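Local structure of flagellar biosynthesis protein FlhF (Bacillus subtilis, 2PX0) at residues 104-109 and 184-189; 136-141 and 161-166; 215-220 and 241-246. The protein binds GTP as a member of the signal recognition particle GTPase family and is necessary for building the bacterial flagellum. One frame throughout, in Å; residues are numbered along the deposited sequence.

All three contacts involve one parallel sheet in the GTPase domain. Contacts 1 and 3 are buried and pair neighbouring strands, with short loop ends; contact 2 is partly buried and lies at the sheet's border. Contact 1 joins strands 107-112 and 185-189. Contact 2 adds an extended loop to strand 137-141, the neighbour of 185-189, and a probable hydrogen bond from Phe-187 N to Ala-138 O links the two. Contact 3 lies on the other side of strand 107-112, where Val-109 O meets Phe-217 N. Contacts 2 and 3 do not touch. Contacts 1 and 3 each combine backbone bonds with large apolar side chains, and contact 3 adds buried polar groups; contact 2 has two backbone bonds and smaller apolar touches.

Contact 1 of 3, residues 104-109 and 184-189; sequences HSKYIV and DHVFVD
Ile-108 is bonded through its backbone to Val-186 and Val-188, joining two neighbouring strands of the parallel sheet of the P-loop NTPase fold. The strands 107-109 and 185-189 are 21° apart. Ile-108 N donates to Val-186 O at 2.8 Å, and the bond is almost straight (178°). Val-188 N donates to Ile-108 O at 2.7 Å. Side chains alternate between the faces. Tyr-107, Val-109, Val-186 and Val-188 share one; Tyr-107 CD1 lies 3.6 Å from Val-186 CB. Ile-108 and Phe-187 share the other, side by side, and Phe-187 there also packs on helix 118-132.

His-185 reaches back to the loop before strand 107-112. Its CB is 4.1 Å from Lys-106 O. CG stands beside the backbone N (chi1 -59°), which turns the ring to the carbonyls of 104-105. CG is 3.8 Å from Ser-105 O, and CD2 comes to 3.1 Å of the same oxygen. At the tip, NE2 is 3.1 Å from His-104 O. In place of this histidine, an alanine would be likely to leave a gap beside the carbonyls of His-104 and Ser-105, where the ring now lies.

Strand 185-189 leads into Asp-189, probably part of the GTP site, whose OD2 is bonded to Thr-119 OG1. Just before it, Val-188 CB lies 3.8 Å from Val-109 CG2.

Contact 2 of 3, residues 136-141 and 161-166; sequences KIAFIT and QAPLEV
Phe-139 holds its CG beside its own backbone N (chi1 -81°), and ring atom CD2 thereby comes to 4.2 Å from Ala-162 CB. Leu-164 sends CG to the far side from its N (chi1 -179°), and its branches turn to Thr-141, where Leu-164 CD2 is 4.0 Å from Thr-141 OG1. The side chains of Leu-164 and Thr-141 cross obliquely. The paired backbones themselves bring Phe-139 CB and Leu-164 CB to 3.9 Å from each other.

Two backbone bonds join the segments. Phe-139 N donates to Pro-163 O at 2.7 Å, bent to 138° at the hydrogen. The same oxygen lies at the edge of the Phe-139 ring, near its plane. Thr-141 N donates to Glu-165 O at 3.2 Å, and this donor stands above the carbonyl plane. Between them, Leu-164 CA makes a CA-H...O contact of 3.6 Å with Phe-139 O. Pro-163 also meets the strand by its ring: CG is 4.1 Å from Ala-138 CB, and CD rests on Ile-137 O.

The segment 161-166 therefore runs as an extended loop along strand 137-141, the outermost strand at this end of the parallel sheet of the P-loop NTPase fold. The strand leads toward the nucleotide site: the side chain of Thr-141 is about 8 Å from the bound magnesium ion. Helix 149-157 packs on Phe-139, Thr-141, Leu-164 and Val-166, helix 118-132 packs on Ile-137 and Phe-139, and strand 185-189 is the neighbour of 137-141 within the sheet.

Contact 3 of 3, residues 215-220 and 241-246; sequences QSFLVL and VNQYIF
Leu-218 O accepts from Ile-245 N at 3.0 Å, with the donor above the carbonyl plane, in the beta-alpha-beta unit formed by strand 214-221, helix 226-232 and strand 243-247. Leu-220 N donates to Ile-245 O at 2.9 Å, nearly along the C=O axis. At the start of the pairing, Asn-242 N gives Ser-216 O a weak bond of 3.3 Å. The axes of 215-220 and 243-246 are 33° apart. On its other side, strand 214-221 uses Gln-215, Phe-217 and Val-219 to bond the backbone of strand 107-112.

Gln-215, Ser-216 and Gln-243 have their main polar partners outside the two segments. Gln-215 OE1 accepts from His-104 N and Ser-105 N, and its NE2 donates to Pro-102 O, so both ends of this buried amide are satisfied. Ser-216 OG is bonded to Pro-240 O. Gln-243 NE2 donates to Lys-98 O, and Gln-243 OE1 takes a weak bond from Glu-101 N.

Carbon atoms pack on both faces. Phe-217 CB lies 3.7 Å from Ile-245 CD1, and Phe-217 CE1 is 3.5 Å from CB in the aliphatic part of Gln-243. Val-219 packs beside Ile-245, its side chain about 6 Å from the bound nucleotide analogue. On the opposite face, Leu-218 CG lies opposite its backbone N (chi1 177°), which carries CD2 to the Tyr-244 ring edge. Leu-220 CB rests 4.0 Å from Phe-246 CE1.

Contact 1 of 3, residues 104-109 and 184-189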
# COMPACT_ATOMS: atom_id res chain seq x y z
N HIS A 104 -20.52 -9.29 -15.63
CA HIS A 104 -21.72 -9.99 -16.08
C HIS A 104 -22.62 -10.44 -14.93
O HIS A 104 -23.76 -10.00 -14.82
CB HIS A 104 -21.35 -11.22 -16.90
CG HIS A 104 -20.90 -10.91 -18.29
ND1 HIS A 104 -21.67 -10.21 -19.19
CD2 HIS A 104 -19.75 -11.23 -18.95
CE1 HIS A 104 -21.02 -10.11 -20.34
NE2 HIS A 104 -19.86 -10.72 -20.22
N SER A 105 -22.09 -11.33 -14.10
CA SER A 105 -22.82 -11.88 -12.96
C SER A 105 -23.64 -10.85 -12.20
O SER A 105 -23.41 -9.64 -12.29
CB SER A 105 -21.85 -12.57 -12.00
OG SER A 105 -21.15 -13.61 -12.67
N LYS A 106 -24.60 -11.35 -11.43
CA LYS A 106 -25.47 -10.50 -10.64
C LYS A 106 -24.77 -10.04 -9.37
O LYS A 106 -25.11 -9.00 -8.81
CB LYS A 106 -26.75 -11.28 -10.30
CG LYS A 106 -27.73 -10.54 -9.40
CD LYS A 106 -29.08 -11.24 -9.37
CE LYS A 106 -29.74 -11.21 -10.76
NZ LYS A 106 -31.11 -11.79 -10.77
N TYR A 107 -23.78 -10.81 -8.93
CA TYR A 107 -23.06 -10.48 -7.71
C TYR A 107 -21.58 -10.21 -7.98
O TYR A 107 -20.88 -11.06 -8.53
CB TYR A 107 -23.23 -11.60 -6.71
CG TYR A 107 -24.69 -11.94 -6.49
CD1 TYR A 107 -25.50 -11.14 -5.68
CD2 TYR A 107 -25.27 -13.03 -7.14
CE1 TYR A 107 -26.86 -11.42 -5.53
CE2 TYR A 107 -26.63 -13.31 -7.00
CZ TYR A 107 -27.41 -12.50 -6.20
OH TYR A 107 -28.75 -12.77 -6.09
N ILE A 108 -21.13 -9.02 -7.59
CA ILE A 108 -19.75 -8.61 -7.78
C ILE A 108 -19.05 -8.48 -6.43
O ILE A 108 -19.40 -7.61 -5.62
CB ILE A 108 -19.67 -7.26 -8.51
CG1 ILE A 108 -20.42 -7.34 -9.85
CG2 ILE A 108 -18.22 -6.86 -8.73
CD1 ILE A 108 -19.89 -8.39 -10.81
N VAL A 109 -18.06 -9.33 -6.18
CA VAL A 109 -17.34 -9.29 -4.91
C VAL A 109 -15.89 -8.82 -5.03
O VAL A 109 -15.16 -9.20 -5.95
CB VAL A 109 -17.38 -10.69 -4.24
CG1 VAL A 109 -16.46 -10.73 -3.02
CG2 VAL A 109 -18.81 -11.01 -3.83
N ASP A 184 -30.07 -6.40 -11.27
CA ASP A 184 -29.10 -6.87 -12.25
C ASP A 184 -27.81 -7.25 -11.55
O ASP A 184 -27.47 -8.43 -11.42
CB ASP A 184 -28.79 -5.78 -13.28
CG ASP A 184 -30.00 -5.35 -14.06
OD1 ASP A 184 -30.79 -6.23 -14.49
OD2 ASP A 184 -30.17 -4.12 -14.25
N HIS A 185 -27.11 -6.23 -11.09
CA HIS A 185 -25.84 -6.41 -10.40
C HIS A 185 -25.91 -5.99 -8.94
O HIS A 185 -26.60 -5.03 -8.58
CB HIS A 185 -24.77 -5.60 -11.11
CG HIS A 185 -24.58 -5.99 -12.54
ND1 HIS A 185 -23.94 -5.19 -13.46
CD2 HIS A 185 -24.93 -7.12 -13.21
CE1 HIS A 185 -23.92 -5.79 -14.64
NE2 HIS A 185 -24.51 -6.96 -14.51
N VAL A 186 -25.19 -6.72 -8.10
CA VAL A 186 -25.14 -6.43 -6.68
C VAL A 186 -23.66 -6.33 -6.31
O VAL A 186 -22.93 -7.31 -6.35
CB VAL A 186 -25.79 -7.54 -5.88
CG1 VAL A 186 -25.97 -7.10 -4.44
CG2 VAL A 186 -27.12 -7.91 -6.50
N PHE A 187 -23.23 -5.12 -5.96
CA PHE A 187 -21.84 -4.91 -5.60
C PHE A 187 -21.56 -5.12 -4.11
O PHE A 187 -22.02 -4.36 -3.25
CB PHE A 187 -21.41 -3.51 -6.05
CG PHE A 187 -21.51 -3.30 -7.54
CD1 PHE A 187 -22.74 -3.03 -8.14
CD2 PHE A 187 -20.38 -3.44 -8.35
CE1 PHE A 187 -22.85 -2.90 -9.54
CE2 PHE A 187 -20.48 -3.31 -9.75
CZ PHE A 187 -21.72 -3.04 -10.34
N VAL A 188 -20.82 -6.19 -3.82
CA VAL A 188 -20.46 -6.55 -2.45
C VAL A 188 -19.05 -6.08 -2.09
O VAL A 188 -18.09 -6.38 -2.79
CB VAL A 188 -20.51 -8.06 -2.25
CG1 VAL A 188 -20.21 -8.39 -0.80
CG2 VAL A 188 -21.86 -8.60 -2.65
N ASP A 189 -18.96 -5.36 -0.98
CA ASP A 189 -17.70 -4.81 -0.46
C ASP A 189 -17.33 -5.72 0.72
O ASP A 189 -18.22 -6.31 1.34
CB ASP A 189 -17.93 -3.35 -0.03
CG ASP A 189 -16.65 -2.64 0.43
OD1 ASP A 189 -15.53 -3.10 0.11
OD2 ASP A 189 -16.76 -1.58 1.12

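Contact 2 of 3, residues 136-141 and 161-166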
# COMPACT_ATOMS: atom_id res chain seq x y z
N LYS A 136 -29.93 -1.74 -12.93
CA LYS A 136 -30.46 -1.73 -11.58
C LYS A 136 -29.35 -2.20 -10.67
O LYS A 136 -29.04 -3.39 -10.62
CB LYS A 136 -31.65 -2.68 -11.43
CG LYS A 136 -33.00 -2.09 -11.83
CD LYS A 136 -34.13 -3.06 -11.50
CE LYS A 136 -34.01 -4.36 -12.30
NZ LYS A 136 -35.12 -5.32 -11.99
N ILE A 137 -28.76 -1.25 -9.95
CA ILE A 137 -27.67 -1.53 -9.04
C ILE A 137 -28.15 -1.78 -7.62
O ILE A 137 -29.18 -1.26 -7.20
CB ILE A 137 -26.69 -0.35 -9.03
CG1 ILE A 137 -26.27 -0.03 -10.46
CG2 ILE A 137 -25.47 -0.68 -8.22
CD1 ILE A 137 -25.77 -1.23 -11.24
N ALA A 138 -27.39 -2.58 -6.89
CA ALA A 138 -27.70 -2.88 -5.50
C ALA A 138 -26.37 -2.99 -4.77
O ALA A 138 -25.33 -3.22 -5.40
CB ALA A 138 -28.46 -4.18 -5.40
N PHE A 139 -26.38 -2.82 -3.45
CA PHE A 139 -25.16 -2.92 -2.66
C PHE A 139 -25.32 -3.89 -1.52
O PHE A 139 -26.43 -4.28 -1.18
CB PHE A 139 -24.79 -1.55 -2.10
CG PHE A 139 -24.09 -0.67 -3.07
CD1 PHE A 139 -22.77 -0.93 -3.44
CD2 PHE A 139 -24.73 0.43 -3.61
CE1 PHE A 139 -22.09 -0.09 -4.33
CE2 PHE A 139 -24.06 1.28 -4.50
CZ PHE A 139 -22.74 1.02 -4.86
N ILE A 140 -24.20 -4.30 -0.95
CA ILE A 140 -24.17 -5.22 0.18
C ILE A 140 -22.81 -5.07 0.82
O ILE A 140 -21.80 -5.00 0.13
CB ILE A 140 -24.27 -6.70 -0.26
CG1 ILE A 140 -25.67 -7.00 -0.81
CG2 ILE A 140 -23.94 -7.61 0.91
CD1 ILE A 140 -25.84 -8.45 -1.20
N THR A 141 -22.77 -5.01 2.14
CA THR A 141 -21.48 -4.90 2.81
C THR A 141 -21.25 -6.08 3.73
O THR A 141 -22.19 -6.74 4.19
CB THR A 141 -21.37 -3.64 3.64
OG1 THR A 141 -21.81 -2.51 2.88
CG2 THR A 141 -19.93 -3.43 4.06
N GLN A 161 -28.42 6.63 -5.16
CA GLN A 161 -29.81 6.27 -4.94
C GLN A 161 -29.99 4.78 -5.24
O GLN A 161 -30.60 4.40 -6.23
CB GLN A 161 -30.73 7.10 -5.85
CG GLN A 161 -31.96 7.64 -5.14
CD GLN A 161 -32.83 8.52 -6.03
OE1 GLN A 161 -32.41 9.61 -6.45
NE2 GLN A 161 -34.04 8.06 -6.32
N ALA A 162 -29.43 3.96 -4.36
CA ALA A 162 -29.49 2.50 -4.49
C ALA A 162 -29.59 1.85 -3.11
O ALA A 162 -29.27 2.46 -2.09
CB ALA A 162 -28.24 2.00 -5.22
N PRO A 163 -30.06 0.59 -3.07
CA PRO A 163 -30.21 -0.16 -1.81
C PRO A 163 -28.92 -0.78 -1.29
O PRO A 163 -28.04 -1.17 -2.05
CB PRO A 163 -31.25 -1.21 -2.18
CG PRO A 163 -30.93 -1.50 -3.61
CD PRO A 163 -30.69 -0.12 -4.19
N LEU A 164 -28.82 -0.89 0.03
CA LEU A 164 -27.66 -1.48 0.68
C LEU A 164 -28.10 -2.29 1.89
O LEU A 164 -29.01 -1.89 2.62
CB LEU A 164 -26.69 -0.38 1.11
CG LEU A 164 -25.38 -0.79 1.79
CD1 LEU A 164 -24.46 0.41 1.84
CD2 LEU A 164 -25.63 -1.32 3.19
N GLU A 165 -27.45 -3.43 2.10
CA GLU A 165 -27.77 -4.31 3.22
C GLU A 165 -26.51 -4.77 3.94
O GLU A 165 -25.66 -5.42 3.33
CB GLU A 165 -28.53 -5.54 2.73
CG GLU A 165 -29.88 -5.27 2.10
CD GLU A 165 -30.91 -4.74 3.08
OE1 GLU A 165 -30.91 -5.21 4.25
OE2 GLU A 165 -31.73 -3.87 2.69
N VAL A 166 -26.38 -4.43 5.22
CA VAL A 166 -25.22 -4.86 5.99
C VAL A 166 -25.41 -6.33 6.38
O VAL A 166 -26.54 -6.79 6.52
CB VAL A 166 -25.06 -4.02 7.27
CG1 VAL A 166 -24.00 -4.63 8.17
CG2 VAL A 166 -24.69 -2.60 6.91

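Contact 3 of 3, residues 215-220 and 241-246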
# COMPACT_ATOMS: atom_id res chain seq x y z
N GLN A 215 -19.01 -13.35 -9.12
CA GLN A 215 -17.86 -13.03 -9.98
C GLN A 215 -16.87 -12.20 -9.14
O GLN A 215 -16.86 -10.97 -9.22
CB GLN A 215 -18.35 -12.21 -11.19
CG GLN A 215 -17.30 -11.94 -12.27
CD GLN A 215 -17.88 -11.17 -13.44
OE1 GLN A 215 -18.92 -11.55 -13.99
NE2 GLN A 215 -17.21 -10.10 -13.85
N SER A 216 -16.04 -12.88 -8.35
CA SER A 216 -15.07 -12.23 -7.45
C SER A 216 -13.84 -11.57 -8.09
O SER A 216 -13.38 -11.99 -9.16
CB SER A 216 -14.60 -13.23 -6.40
OG SER A 216 -14.00 -14.36 -7.01
N PHE A 217 -13.31 -10.57 -7.40
CA PHE A 217 -12.17 -9.79 -7.88
C PHE A 217 -11.15 -9.51 -6.78
O PHE A 217 -11.43 -8.75 -5.85
CB PHE A 217 -12.67 -8.45 -8.41
CG PHE A 217 -13.44 -8.55 -9.69
CD1 PHE A 217 -12.77 -8.62 -10.91
CD2 PHE A 217 -14.83 -8.61 -9.67
CE1 PHE A 217 -13.48 -8.72 -12.09
CE2 PHE A 217 -15.55 -8.71 -10.84
CZ PHE A 217 -14.87 -8.77 -12.06
N LEU A 218 -9.95 -10.09 -6.89
CA LEU A 218 -8.92 -9.90 -5.88
C LEU A 218 -8.24 -8.54 -6.04
O LEU A 218 -7.57 -8.29 -7.04
CB LEU A 218 -7.90 -11.03 -5.95
CG LEU A 218 -6.71 -10.93 -5.00
CD1 LEU A 218 -7.15 -10.95 -3.54
CD2 LEU A 218 -5.78 -12.09 -5.26
N VAL A 219 -8.40 -7.68 -5.05
CA VAL A 219 -7.84 -6.34 -5.12
C VAL A 219 -6.46 -6.11 -4.48
O VAL A 219 -6.33 -6.12 -3.26
CB VAL A 219 -8.83 -5.31 -4.51
CG1 VAL A 219 -8.18 -3.95 -4.35
CG2 VAL A 219 -10.06 -5.21 -5.41
N LEU A 220 -5.45 -5.89 -5.32
CA LEU A 220 -4.10 -5.64 -4.84
C LEU A 220 -3.65 -4.30 -5.36
O LEU A 220 -4.15 -3.85 -6.41
CB LEU A 220 -3.11 -6.69 -5.35
CG LEU A 220 -3.31 -8.16 -5.02
CD1 LEU A 220 -2.16 -8.91 -5.62
CD2 LEU A 220 -3.39 -8.40 -3.54
N VAL A 241 -10.96 -17.05 -7.75
CA VAL A 241 -10.87 -15.66 -8.18
C VAL A 241 -10.95 -15.59 -9.71
O VAL A 241 -10.22 -16.28 -10.41
CB VAL A 241 -9.55 -15.05 -7.71
CG1 VAL A 241 -9.41 -13.64 -8.22
CG2 VAL A 241 -9.50 -15.05 -6.20
N ASN A 242 -11.84 -14.74 -10.22
CA ASN A 242 -12.02 -14.56 -11.66
C ASN A 242 -10.95 -13.68 -12.33
O ASN A 242 -10.32 -14.08 -13.30
CB ASN A 242 -13.39 -13.94 -11.95
CG ASN A 242 -14.54 -14.73 -11.36
OD1 ASN A 242 -14.61 -14.93 -10.14
ND2 ASN A 242 -15.45 -15.18 -12.22
N GLN A 243 -10.78 -12.47 -11.80
CA GLN A 243 -9.82 -11.52 -12.36
C GLN A 243 -8.99 -10.90 -11.26
O GLN A 243 -8.97 -11.38 -10.13
CB GLN A 243 -10.57 -10.39 -13.08
CG GLN A 243 -11.39 -10.81 -14.27
CD GLN A 243 -10.52 -11.07 -15.47
OE1 GLN A 243 -9.87 -10.16 -15.99
NE2 GLN A 243 -10.50 -12.32 -15.92
N TYR A 244 -8.32 -9.80 -11.59
CA TYR A 244 -7.47 -9.07 -10.67
C TYR A 244 -7.69 -7.57 -10.82
O TYR A 244 -7.91 -7.06 -11.93
CB TYR A 244 -6.00 -9.31 -11.01
CG TYR A 244 -5.29 -10.45 -10.36
CD1 TYR A 244 -5.32 -10.64 -8.98
CD2 TYR A 244 -4.44 -11.26 -11.11
CE1 TYR A 244 -4.50 -11.59 -8.37
CE2 TYR A 244 -3.62 -12.20 -10.51
CZ TYR A 244 -3.65 -12.36 -9.14
OH TYR A 244 -2.82 -13.28 -8.57
N ILE A 245 -7.59 -6.85 -9.71
CA ILE A 245 -7.72 -5.40 -9.77
C ILE A 245 -6.47 -4.77 -9.14
O ILE A 245 -6.17 -4.97 -7.95
CB ILE A 245 -8.99 -4.91 -9.08
CG1 ILE A 245 -10.20 -5.50 -9.81
CG2 ILE A 245 -9.06 -3.40 -9.14
CD1 ILE A 245 -11.54 -5.08 -9.25
N PHE A 246 -5.72 -4.05 -9.97
CA PHE A 246 -4.51 -3.40 -9.52
C PHE A 246 -4.79 -1.93 -9.44
O PHE A 246 -5.11 -1.29 -10.43
CB PHE A 246 -3.35 -3.69 -10.48
CG PHE A 246 -2.77 -5.06 -10.32
CD1 PHE A 246 -1.95 -5.36 -9.23
CD2 PHE A 246 -3.09 -6.08 -11.20
CE1 PHE A 246 -1.47 -6.65 -9.02
CE2 PHE A 246 -2.61 -7.37 -11.00
CZ PHE A 246 -1.81 -7.65 -9.91